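Local coordinates for methyltransferase domain-containing protein (Pyrococcus horikoshii, PDB 1VE3), which binds S-adenosylmethionine and probably acts as an S-adenosylmethionine-dependent methyltransferase whose methyl acceptor is unknown, at residues A[3-6]-A[7-10]; A[13-16]-A[17-20]; A[19-22]-A[23-26]; A[69-72]-A[73-76]. All coordinates share one frame; numbering follows the deposited sequence.

How the contacts relate
The four contacts are short turns of chain grouped round one S-adenosylmethionine molecule, which all of them touch. Contact 1 (helix 4-9) and contact 4 (start of helix 70-82) have centres about 13 Å apart; contact 2, the loop that leads into helix 19-34, touches both, Tyr13 packing on Tyr7 and Thr14 on Met72. Contacts 2 and 3 share Gln19 and Glu20, with centres about 7 Å apart, and both reach the second subunit of the dimer and its S-adenosylmethionine. Contacts 3 and 4 lie farthest apart, about 19 Å between centres: contact 3 holds the carboxylate end of the ligand, contact 4 borders its ribose.

Contact 1 (A[3-6]-A[7-10]); sequences FKEY and YRVF. With SAM (S-adenosylmethionine), chain C.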
# COMPACT_ATOMS: atom_id res chain seq x y z
N PHE A 3 18.60 3.79 8.69
CA PHE A 3 19.22 5.10 8.57
C PHE A 3 18.75 5.97 7.39
O PHE A 3 17.90 5.56 6.59
CB PHE A 3 20.75 4.95 8.55
CG PHE A 3 21.32 4.44 7.24
CD1 PHE A 3 20.51 4.00 6.21
CD2 PHE A 3 22.71 4.41 7.06
CE1 PHE A 3 21.05 3.54 5.02
CE2 PHE A 3 23.27 3.95 5.87
CZ PHE A 3 22.44 3.51 4.85
N LYS A 4 19.31 7.17 7.31
CA LYS A 4 18.97 8.16 6.29
C LYS A 4 18.77 7.65 4.86
O LYS A 4 17.71 7.83 4.27
CB LYS A 4 20.01 9.28 6.29
CG LYS A 4 19.72 10.44 5.34
CD LYS A 4 20.79 11.52 5.45
CE LYS A 4 20.67 12.55 4.32
NZ LYS A 4 19.39 13.30 4.35
N GLU A 5 19.79 7.01 4.28
CA GLU A 5 19.67 6.51 2.91
C GLU A 5 18.59 5.44 2.77
O GLU A 5 17.81 5.44 1.83
CB GLU A 5 21.01 5.96 2.43
CG GLU A 5 20.94 5.27 1.08
CD GLU A 5 22.22 5.42 0.29
OE1 GLU A 5 23.31 5.20 0.87
OE2 GLU A 5 22.14 5.77 -0.91
N TYR A 6 18.56 4.52 3.72
CA TYR A 6 17.58 3.45 3.72
C TYR A 6 16.16 4.00 3.62
O TYR A 6 15.34 3.45 2.90
CB TYR A 6 17.73 2.65 5.01
CG TYR A 6 16.68 1.59 5.23
CD1 TYR A 6 16.69 0.41 4.49
CD2 TYR A 6 15.73 1.73 6.24
CE1 TYR A 6 15.76 -0.60 4.75
CE2 TYR A 6 14.80 0.73 6.50
CZ TYR A 6 14.83 -0.44 5.76
OH TYR A 6 13.96 -1.46 6.07
N TYR A 7 15.89 5.06 4.36
CA TYR A 7 14.56 5.66 4.35
C TYR A 7 14.31 6.53 3.13
O TYR A 7 13.18 6.59 2.63
CB TYR A 7 14.33 6.46 5.64
CG TYR A 7 14.15 5.57 6.86
CD1 TYR A 7 13.16 4.59 6.89
CD2 TYR A 7 14.98 5.70 7.97
CE1 TYR A 7 13.01 3.76 8.01
CE2 TYR A 7 14.84 4.88 9.09
CZ TYR A 7 13.85 3.90 9.10
OH TYR A 7 13.70 3.08 10.18
N ARG A 8 15.34 7.19 2.63
CA ARG A 8 15.21 8.04 1.44
C ARG A 8 14.91 7.17 0.21
O ARG A 8 14.10 7.53 -0.64
CB ARG A 8 16.49 8.84 1.21
CG ARG A 8 16.48 9.68 -0.07
CD ARG A 8 17.70 10.60 -0.17
NE ARG A 8 18.97 9.87 -0.12
CZ ARG A 8 19.37 8.99 -1.04
NH1 ARG A 8 18.60 8.73 -2.09
NH2 ARG A 8 20.53 8.37 -0.90
N VAL A 9 15.57 6.02 0.15
CA VAL A 9 15.40 5.09 -0.96
C VAL A 9 14.06 4.35 -1.02
O VAL A 9 13.47 4.23 -2.09
CB VAL A 9 16.54 4.04 -0.96
CG1 VAL A 9 16.16 2.85 -1.82
CG2 VAL A 9 17.82 4.68 -1.49
N PHE A 10 13.58 3.86 0.13
CA PHE A 10 12.31 3.13 0.16
C PHE A 10 11.14 3.98 0.67
O PHE A 10 11.30 4.78 1.59
CB PHE A 10 12.43 1.87 1.01
CG PHE A 10 13.54 0.96 0.57
CD1 PHE A 10 14.80 1.04 1.16
CD2 PHE A 10 13.34 0.05 -0.46
CE1 PHE A 10 15.84 0.22 0.74
CE2 PHE A 10 14.37 -0.78 -0.90
CZ PHE A 10 15.63 -0.69 -0.30
N SAM C . 5.94 3.88 13.34
CA SAM C . 6.49 4.23 12.00
C SAM C . 5.62 3.61 10.91
O SAM C . 5.40 4.27 9.88
OXT SAM C . 5.18 2.44 11.16
CB SAM C . 7.87 3.66 11.90
CG SAM C . 8.73 4.35 10.96
SD SAM C . 10.43 3.67 10.82
CE SAM C . 10.25 2.09 10.27
C5' SAM C . 11.11 3.79 12.48
C4' SAM C . 11.20 5.26 13.14
O4' SAM C . 11.77 5.14 14.49
C3' SAM C . 12.19 6.18 12.45
O3' SAM C . 11.19 7.17 11.89
C2' SAM C . 13.00 6.93 13.44
O2' SAM C . 13.29 8.29 13.35
C1' SAM C . 12.31 6.42 14.76
N9 SAM C . 13.23 6.37 15.90
C8 SAM C . 14.49 5.78 16.07
N7 SAM C . 15.00 5.96 17.26
C5 SAM C . 14.07 6.70 17.92
C6 SAM C . 13.98 7.26 19.27
N6 SAM C . 14.95 7.09 20.19
N1 SAM C . 12.83 7.99 19.64
C2 SAM C . 11.82 8.18 18.74
N3 SAM C . 11.80 7.71 17.46
C4 SAM C . 12.96 6.97 17.10
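One face of the Tyr7 ring is covered by the edge of the Tyr6 ring: CD2 of Tyr6 sits 3.8 Å above the plane and over its centre. The pair is T-shaped, with ring planes at 66° and centroids 5.2 Å apart. Phe10 receives the carbonyl O of Tyr6 at its edge, in plane, 3.0 Å from Phe10 CD1, while CG1 of its neighbour Val9 lies over one face. The Tyr6 and Phe10 rings meet obliquely, Tyr6 CD1 standing 3.8 Å from Phe10 CE1, so Tyr6 joins both partners into one aromatic cluster. With CG anti to the carbonyl carbon (chi1 -72°), Tyr7 sends its ring toward S-adenosylmethionine, and its OH comes 3.4 Å from the sulfonium SD. The hydroxyl's hydrogen bond is to His115 NE2, which fixes the phenol beside the ligand. Away from the rings, Glu5 OE2 makes a salt bridge of 3.1 Å to Arg8 NH2, met at the guanidinium edge, the two flat groups turned 54° apart. Backbone bonds from Tyr7 N to Phe3 O, Arg8 N to Lys4 O and Val9 N to Glu5 O hold the turns, and a weak one joins Phe10 N to Tyr6 O. Phe3 and Tyr6 also pack on strand 188-192. The arrangement is a short N-terminal helix with an i to i+3 salt bridge and an aromatic cluster whose Tyr7 lines the S-adenosylmethionine pocket.

Contact 2 (A[13-16]-A[17-20]); sequences YTDI and NSQE. With SAM (S-adenosylmethionine), chain B; SAM (S-adenosylmethionine), chain C.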
# COMPACT_ATOMS: atom_id res chain seq x y z
N TYR A 13 8.21 3.51 4.68
CA TYR A 13 8.03 4.22 5.94
C TYR A 13 8.05 5.73 5.79
O TYR A 13 7.95 6.46 6.79
CB TYR A 13 9.11 3.77 6.92
CG TYR A 13 9.21 2.26 7.05
CD1 TYR A 13 8.25 1.52 7.76
CD2 TYR A 13 10.28 1.57 6.48
CE1 TYR A 13 8.36 0.13 7.89
CE2 TYR A 13 10.40 0.19 6.60
CZ TYR A 13 9.44 -0.52 7.31
OH TYR A 13 9.57 -1.88 7.44
N THR A 14 8.14 6.22 4.56
CA THR A 14 8.20 7.66 4.35
C THR A 14 7.18 8.25 3.38
O THR A 14 6.94 9.45 3.42
CB THR A 14 9.61 8.09 3.89
OG1 THR A 14 9.99 7.32 2.74
CG2 THR A 14 10.61 7.84 5.00
N ASP A 15 6.57 7.42 2.54
CA ASP A 15 5.59 7.90 1.58
C ASP A 15 4.20 7.34 1.89
O ASP A 15 3.81 6.29 1.37
CB ASP A 15 6.01 7.51 0.16
CG ASP A 15 5.07 8.07 -0.90
OD1 ASP A 15 4.03 8.66 -0.54
OD2 ASP A 15 5.38 7.91 -2.09
N ILE A 16 3.46 8.06 2.72
CA ILE A 16 2.12 7.66 3.15
C ILE A 16 1.17 7.29 2.03
O ILE A 16 0.22 6.54 2.25
CB ILE A 16 1.47 8.77 4.03
CG1 ILE A 16 2.28 8.96 5.31
CG2 ILE A 16 0.04 8.37 4.40
CD1 ILE A 16 1.75 10.06 6.22
N ASN A 17 1.40 7.80 0.82
CA ASN A 17 0.51 7.47 -0.29
C ASN A 17 1.02 6.35 -1.20
O ASN A 17 0.35 5.97 -2.16
CB ASN A 17 0.21 8.71 -1.12
CG ASN A 17 -0.67 9.70 -0.38
OD1 ASN A 17 -1.76 9.35 0.08
ND2 ASN A 17 -0.21 10.94 -0.27
N SER A 18 2.20 5.80 -0.89
CA SER A 18 2.74 4.71 -1.69
C SER A 18 1.95 3.44 -1.42
O SER A 18 1.29 3.32 -0.38
CB SER A 18 4.21 4.47 -1.35
OG SER A 18 4.36 3.91 -0.05
N GLN A 19 2.02 2.49 -2.35
CA GLN A 19 1.33 1.23 -2.18
C GLN A 19 1.97 0.47 -1.02
O GLN A 19 1.29 -0.24 -0.28
CB GLN A 19 1.41 0.39 -3.47
CG GLN A 19 0.74 1.03 -4.69
CD GLN A 19 0.76 0.13 -5.93
OE1 GLN A 19 1.46 -0.88 -5.98
NE2 GLN A 19 -0.02 0.51 -6.94
N GLU A 20 3.28 0.62 -0.86
CA GLU A 20 4.01 -0.06 0.22
C GLU A 20 3.47 0.34 1.59
O GLU A 20 3.14 -0.52 2.42
CB GLU A 20 5.51 0.26 0.17
CG GLU A 20 6.29 -0.41 -0.96
CD GLU A 20 6.00 0.19 -2.33
OE1 GLU A 20 5.39 1.28 -2.39
OE2 GLU A 20 6.40 -0.42 -3.35
N SAM B . -8.22 -4.53 -14.95
CA SAM B . -9.15 -4.98 -13.88
C SAM B . -10.57 -5.02 -14.42
O SAM B . -11.31 -5.95 -14.07
OXT SAM B . -10.89 -4.07 -15.20
CB SAM B . -9.07 -4.00 -12.75
CG SAM B . -9.44 -4.56 -11.47
SD SAM B . -9.36 -3.37 -10.07
CE SAM B . -10.47 -2.15 -10.43
C5' SAM B . -7.66 -2.80 -10.04
C4' SAM B . -6.51 -3.92 -9.82
O4' SAM B . -5.19 -3.27 -9.83
C3' SAM B . -6.54 -4.57 -8.45
O3' SAM B . -6.94 -5.96 -8.89
C2' SAM B . -5.16 -4.70 -7.90
O2' SAM B . -4.68 -5.84 -7.26
C1' SAM B . -4.35 -4.15 -9.13
N9 SAM B . -3.10 -3.49 -8.73
C8 SAM B . -2.84 -2.46 -7.82
N7 SAM B . -1.57 -2.14 -7.75
C5 SAM B . -0.96 -2.96 -8.64
C6 SAM B . 0.43 -3.15 -9.07
N6 SAM B . 1.44 -2.43 -8.58
N1 SAM B . 0.72 -4.13 -10.04
C2 SAM B . -0.29 -4.90 -10.57
N3 SAM B . -1.60 -4.81 -10.24
C4 SAM B . -1.89 -3.82 -9.26
N SAM C . 5.94 3.88 13.34
CA SAM C . 6.49 4.23 12.00
C SAM C . 5.62 3.61 10.91
O SAM C . 5.40 4.27 9.88
OXT SAM C . 5.18 2.44 11.16
CB SAM C . 7.87 3.66 11.90
CG SAM C . 8.73 4.35 10.96
SD SAM C . 10.43 3.67 10.82
CE SAM C . 10.25 2.09 10.27
C5' SAM C . 11.11 3.79 12.48
C4' SAM C . 11.20 5.26 13.14
O4' SAM C . 11.77 5.14 14.49
C3' SAM C . 12.19 6.18 12.45
O3' SAM C . 11.19 7.17 11.89
C2' SAM C . 13.00 6.93 13.44
O2' SAM C . 13.29 8.29 13.35
C1' SAM C . 12.31 6.42 14.76
N9 SAM C . 13.23 6.37 15.90
C8 SAM C . 14.49 5.78 16.07
N7 SAM C . 15.00 5.96 17.26
C5 SAM C . 14.07 6.70 17.92
C6 SAM C . 13.98 7.26 19.27
N6 SAM C . 14.95 7.09 20.19
N1 SAM C . 12.83 7.99 19.64
C2 SAM C . 11.82 8.18 18.74
N3 SAM C . 11.80 7.71 17.46
C4 SAM C . 12.96 6.97 17.10
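The carbonyl O of Asp15 is gripped twice by Ser18, through its backbone N and through its hydroxyl OG, each at 2.8 Å from Asp15 O. The hydroxyl approaches in the carbonyl plane, whereas the amide donor stands above it, 48° out. Ser18 OG can reach back because chi1 of 70° places it between its own backbone N and carbonyl carbon; there it also bonds to Tyr21 N. Asp15 folds its carboxylate over the same turn: CG lies anti to the backbone N (chi1 -176°), and OD1 takes the amide of Asn17 at 3.1 Å (Asp15 OD1 to Asn17 N) from above the carboxylate plane. The bond from Ser18 N closes a type I beta turn from Asp15 to Ser18, which runs straight into the N-cap of helix 19-34, with Ser18 as the capping residue. Ile16 packs on Tyr79 of helix 70-82. Tyr13 and Gln19, toward opposite ends of residues 13-20, meet two different S-adenosylmethionine molecules. One face of the Tyr13 ring carries the methyl CE of S-adenosylmethionine, 3.3 Å from Tyr13 CD1 and offset toward the rim. Gln19 OE1 accepts a 3.0 Å hydrogen bond from N6 of the second subunit's S-adenosylmethionine, while Gln19 NE2 bonds to His115 O of that subunit.

Contact 3 (A[19-22]-A[23-26]); sequences QEYR and SRIE. With SAM (S-adenosylmethionine), chain B; SAM (S-adenosylmethionine), chain C.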
# COMPACT_ATOMS: atom_id res chain seq x y z
N GLN A 19 2.02 2.49 -2.35
CA GLN A 19 1.33 1.23 -2.18
C GLN A 19 1.97 0.47 -1.02
O GLN A 19 1.29 -0.24 -0.28
CB GLN A 19 1.41 0.39 -3.47
CG GLN A 19 0.74 1.03 -4.69
CD GLN A 19 0.76 0.13 -5.93
OE1 GLN A 19 1.46 -0.88 -5.98
NE2 GLN A 19 -0.02 0.51 -6.94
N GLU A 20 3.28 0.62 -0.86
CA GLU A 20 4.01 -0.06 0.22
C GLU A 20 3.47 0.34 1.59
O GLU A 20 3.14 -0.52 2.42
CB GLU A 20 5.51 0.26 0.17
CG GLU A 20 6.29 -0.41 -0.96
CD GLU A 20 6.00 0.19 -2.33
OE1 GLU A 20 5.39 1.28 -2.39
OE2 GLU A 20 6.40 -0.42 -3.35
N TYR A 21 3.37 1.64 1.83
CA TYR A 21 2.88 2.19 3.09
C TYR A 21 1.41 1.84 3.33
O TYR A 21 1.03 1.45 4.45
CB TYR A 21 3.07 3.71 3.08
CG TYR A 21 3.27 4.36 4.44
CD1 TYR A 21 2.26 4.34 5.41
CD2 TYR A 21 4.44 5.06 4.73
CE1 TYR A 21 2.42 5.00 6.63
CE2 TYR A 21 4.61 5.73 5.95
CZ TYR A 21 3.60 5.69 6.89
OH TYR A 21 3.76 6.36 8.09
N ARG A 22 0.58 1.97 2.30
CA ARG A 22 -0.84 1.67 2.42
C ARG A 22 -1.05 0.21 2.80
O ARG A 22 -1.94 -0.11 3.59
CB ARG A 22 -1.57 1.98 1.12
CG ARG A 22 -1.66 3.46 0.80
CD ARG A 22 -2.47 3.72 -0.47
NE ARG A 22 -2.76 5.15 -0.63
CZ ARG A 22 -3.55 5.65 -1.57
NH1 ARG A 22 -4.14 4.85 -2.45
NH2 ARG A 22 -3.75 6.96 -1.63
N SER A 23 -0.23 -0.66 2.22
CA SER A 23 -0.30 -2.09 2.50
C SER A 23 -0.13 -2.34 4.00
O SER A 23 -0.84 -3.16 4.58
CB SER A 23 0.79 -2.82 1.73
OG SER A 23 0.84 -4.19 2.11
N ARG A 24 0.83 -1.64 4.61
CA ARG A 24 1.10 -1.79 6.03
C ARG A 24 -0.09 -1.31 6.86
O ARG A 24 -0.50 -1.96 7.82
CB ARG A 24 2.35 -1.00 6.40
CG ARG A 24 3.62 -1.49 5.70
CD ARG A 24 4.75 -0.50 5.89
NE ARG A 24 4.98 -0.25 7.30
CZ ARG A 24 4.99 0.95 7.87
NH1 ARG A 24 4.78 2.05 7.15
NH2 ARG A 24 5.19 1.03 9.17
N ILE A 25 -0.65 -0.17 6.47
CA ILE A 25 -1.80 0.38 7.18
C ILE A 25 -3.00 -0.56 7.12
O ILE A 25 -3.55 -0.95 8.15
CB ILE A 25 -2.20 1.76 6.59
CG1 ILE A 25 -1.16 2.81 6.97
CG2 ILE A 25 -3.58 2.17 7.09
CD1 ILE A 25 -1.44 4.19 6.43
N GLU A 26 -3.39 -0.95 5.92
CA GLU A 26 -4.54 -1.82 5.75
C GLU A 26 -4.37 -3.21 6.36
O GLU A 26 -5.35 -3.90 6.64
CB GLU A 26 -4.90 -1.91 4.27
CG GLU A 26 -5.08 -0.54 3.63
CD GLU A 26 -5.57 -0.59 2.20
OE1 GLU A 26 -5.06 -1.42 1.41
OE2 GLU A 26 -6.47 0.21 1.85
N SAM B . -8.22 -4.53 -14.95
CA SAM B . -9.15 -4.98 -13.88
C SAM B . -10.57 -5.02 -14.42
O SAM B . -11.31 -5.95 -14.07
OXT SAM B . -10.89 -4.07 -15.20
CB SAM B . -9.07 -4.00 -12.75
CG SAM B . -9.44 -4.56 -11.47
SD SAM B . -9.36 -3.37 -10.07
CE SAM B . -10.47 -2.15 -10.43
C5' SAM B . -7.66 -2.80 -10.04
C4' SAM B . -6.51 -3.92 -9.82
O4' SAM B . -5.19 -3.27 -9.83
C3' SAM B . -6.54 -4.57 -8.45
O3' SAM B . -6.94 -5.96 -8.89
C2' SAM B . -5.16 -4.70 -7.90
O2' SAM B . -4.68 -5.84 -7.26
C1' SAM B . -4.35 -4.15 -9.13
N9 SAM B . -3.10 -3.49 -8.73
C8 SAM B . -2.84 -2.46 -7.82
N7 SAM B . -1.57 -2.14 -7.75
C5 SAM B . -0.96 -2.96 -8.64
C6 SAM B . 0.43 -3.15 -9.07
N6 SAM B . 1.44 -2.43 -8.58
N1 SAM B . 0.72 -4.13 -10.04
C2 SAM B . -0.29 -4.90 -10.57
N3 SAM B . -1.60 -4.81 -10.24
C4 SAM B . -1.89 -3.82 -9.26
N SAM C . 5.94 3.88 13.34
CA SAM C . 6.49 4.23 12.00
C SAM C . 5.62 3.61 10.91
O SAM C . 5.40 4.27 9.88
OXT SAM C . 5.18 2.44 11.16
CB SAM C . 7.87 3.66 11.90
CG SAM C . 8.73 4.35 10.96
SD SAM C . 10.43 3.67 10.82
CE SAM C . 10.25 2.09 10.27
C5' SAM C . 11.11 3.79 12.48
C4' SAM C . 11.20 5.26 13.14
O4' SAM C . 11.77 5.14 14.49
C3' SAM C . 12.19 6.18 12.45
O3' SAM C . 11.19 7.17 11.89
C2' SAM C . 13.00 6.93 13.44
O2' SAM C . 13.29 8.29 13.35
C1' SAM C . 12.31 6.42 14.76
N9 SAM C . 13.23 6.37 15.90
C8 SAM C . 14.49 5.78 16.07
N7 SAM C . 15.00 5.96 17.26
C5 SAM C . 14.07 6.70 17.92
C6 SAM C . 13.98 7.26 19.27
N6 SAM C . 14.95 7.09 20.19
N1 SAM C . 12.83 7.99 19.64
C2 SAM C . 11.82 8.18 18.74
N3 SAM C . 11.80 7.71 17.46
C4 SAM C . 12.96 6.97 17.10
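This is an i to i+3 and i to i+4 contact along the first turns of helix 19-34, carried by a cation-pi pair beside the amino-acid end of S-adenosylmethionine. Arg24 sets NH1 3.6 Å above the Tyr21 ring plane and over its centre; CZ of Arg24 lies 4.9 Å from the ring centroid, 6° off the normal. The guanidinium stands steeply on the ring, planes 75° apart, with NH1 as the atom that points into the face. A bend at chi3 (56°) turns the arginine tip this way. Its other terminal nitrogen, NH2, reaches the ligand carboxylate oxygen OXT in a hydrogen bond so short that its exact length is doubtful, and also forms a salt bridge with Asp111. At the edge of the same ring Ile25 CD1 packs 3.8 Å from Tyr21 CD1. The phenol OH lies 3.2 Å from the ligand's atom O and is hydrogen-bonded to Gly51 N, which steadies the ring under the arginine. Replacing Tyr21 by an alanine would probably leave the Arg24 guanidinium without its aromatic support and freer to turn away from the carboxylate. Behind the side chains, Ser23 N bonds to Gln19 O, Ile25 N to Tyr21 O at 3.1 Å and Glu26 N to Arg22 O at 2.9 Å. The same turns of the helix also meet the second subunit, whose Arg95 forms a salt bridge with Glu20. The first turns of helix 19-34 thus serve both the dimer interface and the carboxylate-binding end of the S-adenosylmethionine pocket.

Contact 4 (A[69-72]-A[73-76]); sequences SEDM and IRKA. With SAM (S-adenosylmethionine), chain C.
Arg74 lies alongside Asp71, the two side chains pointing the same way, and can be followed outward from the helix. Its CB rests 3.3 Å from Glu70 O; CG stands anti to the backbone N (chi1 -171°), and the bend at chi3 turns the far end of the chain toward the carboxylate. CZ comes 3.5 Å from Asp71 OD1, and both terminal nitrogens close on that single oxygen, NH2 at 2.9 Å and NH1 at 3.1 Å from Asp71 OD1. The oxygen lies in the guanidinium plane, NH1 meeting its anti lone pair, while the carboxylate plane is turned 71° against the guanidinium. The grip is end-on, one oxygen between two N-H groups. With an alanine in place of Asp71, the Arg74 guanidinium would probably lose its charged mate and be set free to swing. At the start of the helix Ser69 is the N-cap, its OG accepting from Met72 N at 3.0 Å with a nearly straight bond (169°). Ser69 CB and Met72 CG, the latter of a selenomethionine, each approach the ligand's ribose at 3.5 Å, Ser69 CB to O2' and Met72 CG to O3'. Ile73 turns instead to Asp67 and Val91 in the strands, and Ser69 N bonds to the carboxylate of Asp67, itself a partner of the ligand. Helix 70-82 is the crossover of the beta-alpha-beta unit formed with strands 62-67 and 88-91, and its capped N-terminus follows Asp67 at the end of strand 62-67, consistent with the acidic residue that meets the ribose in Rossmann-like methyltransferases.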
# COMPACT_ATOMS: atom_id res chain seq x y z
N SER A 69 13.55 11.94 14.57
CA SER A 69 14.05 12.55 13.34
C SER A 69 13.36 13.85 12.96
O SER A 69 12.14 13.91 12.85
CB SER A 69 13.92 11.57 12.18
OG SER A 69 14.01 12.26 10.94
N GLU A 70 14.16 14.89 12.77
CA GLU A 70 13.64 16.18 12.37
C GLU A 70 12.96 16.06 11.00
O GLU A 70 11.93 16.67 10.75
CB GLU A 70 14.77 17.20 12.31
CG GLU A 70 15.24 17.67 13.67
CD GLU A 70 14.64 19.00 14.08
OE1 GLU A 70 13.39 19.15 14.01
OE2 GLU A 70 15.41 19.90 14.47
N ASP A 71 13.55 15.23 10.13
CA ASP A 71 13.02 15.03 8.79
C ASP A 71 11.67 14.30 8.80
O ASP A 71 10.76 14.68 8.06
CB ASP A 71 14.01 14.23 7.94
CG ASP A 71 15.40 14.83 7.93
OD1 ASP A 71 15.52 16.05 7.68
OD2 ASP A 71 16.37 14.08 8.17
N MSE A 72 11.57 13.26 9.61
CA MSE A 72 10.32 12.51 9.71
C MSE A 72 9.21 13.44 10.18
O MSE A 72 8.12 13.47 9.60
CB MSE A 72 10.47 11.35 10.70
CG MSE A 72 11.39 10.23 10.23
SE MSE A 72 10.71 9.34 8.65
CE MSE A 72 12.08 9.90 7.41
N ILE A 73 9.50 14.19 11.23
CA ILE A 73 8.54 15.12 11.80
C ILE A 73 8.16 16.23 10.82
O ILE A 73 6.99 16.61 10.73
CB ILE A 73 9.10 15.75 13.10
CG1 ILE A 73 9.31 14.64 14.15
CG2 ILE A 73 8.14 16.80 13.65
CD1 ILE A 73 8.03 13.89 14.51
N ARG A 74 9.13 16.73 10.07
CA ARG A 74 8.86 17.78 9.09
C ARG A 74 7.86 17.28 8.04
O ARG A 74 6.89 17.97 7.72
CB ARG A 74 10.15 18.23 8.40
CG ARG A 74 9.97 19.46 7.51
CD ARG A 74 11.29 19.95 6.92
NE ARG A 74 11.98 18.91 6.16
CZ ARG A 74 13.04 18.24 6.60
NH1 ARG A 74 13.56 18.51 7.79
NH2 ARG A 74 13.58 17.29 5.85
N LYS A 75 8.09 16.08 7.50
CA LYS A 75 7.18 15.53 6.51
C LYS A 75 5.81 15.26 7.13
O LYS A 75 4.78 15.46 6.49
CB LYS A 75 7.72 14.21 5.93
CG LYS A 75 8.68 14.33 4.76
CD LYS A 75 8.95 12.94 4.17
CE LYS A 75 10.07 12.97 3.14
NZ LYS A 75 10.38 11.60 2.62
N ALA A 76 5.81 14.81 8.38
CA ALA A 76 4.57 14.50 9.07
C ALA A 76 3.66 15.72 9.08
O ALA A 76 2.48 15.63 8.75
CB ALA A 76 4.86 14.06 10.51
N SAM C . 5.94 3.88 13.34
CA SAM C . 6.49 4.23 12.00
C SAM C . 5.62 3.61 10.91
O SAM C . 5.40 4.27 9.88
OXT SAM C . 5.18 2.44 11.16
CB SAM C . 7.87 3.66 11.90
CG SAM C . 8.73 4.35 10.96
SD SAM C . 10.43 3.67 10.82
CE SAM C . 10.25 2.09 10.27
C5' SAM C . 11.11 3.79 12.48
C4' SAM C . 11.20 5.26 13.14
O4' SAM C . 11.77 5.14 14.49
C3' SAM C . 12.19 6.18 12.45
O3' SAM C . 11.19 7.17 11.89
C2' SAM C . 13.00 6.93 13.44
O2' SAM C . 13.29 8.29 13.35
C1' SAM C . 12.31 6.42 14.76
N9 SAM C . 13.23 6.37 15.90
C8 SAM C . 14.49 5.78 16.07
N7 SAM C . 15.00 5.96 17.26
C5 SAM C . 14.07 6.70 17.92
C6 SAM C . 13.98 7.26 19.27
N6 SAM C . 14.95 7.09 20.19
N1 SAM C . 12.83 7.99 19.64
C2 SAM C . 11.82 8.18 18.74
N3 SAM C . 11.80 7.71 17.46
C4 SAM C . 12.96 6.97 17.10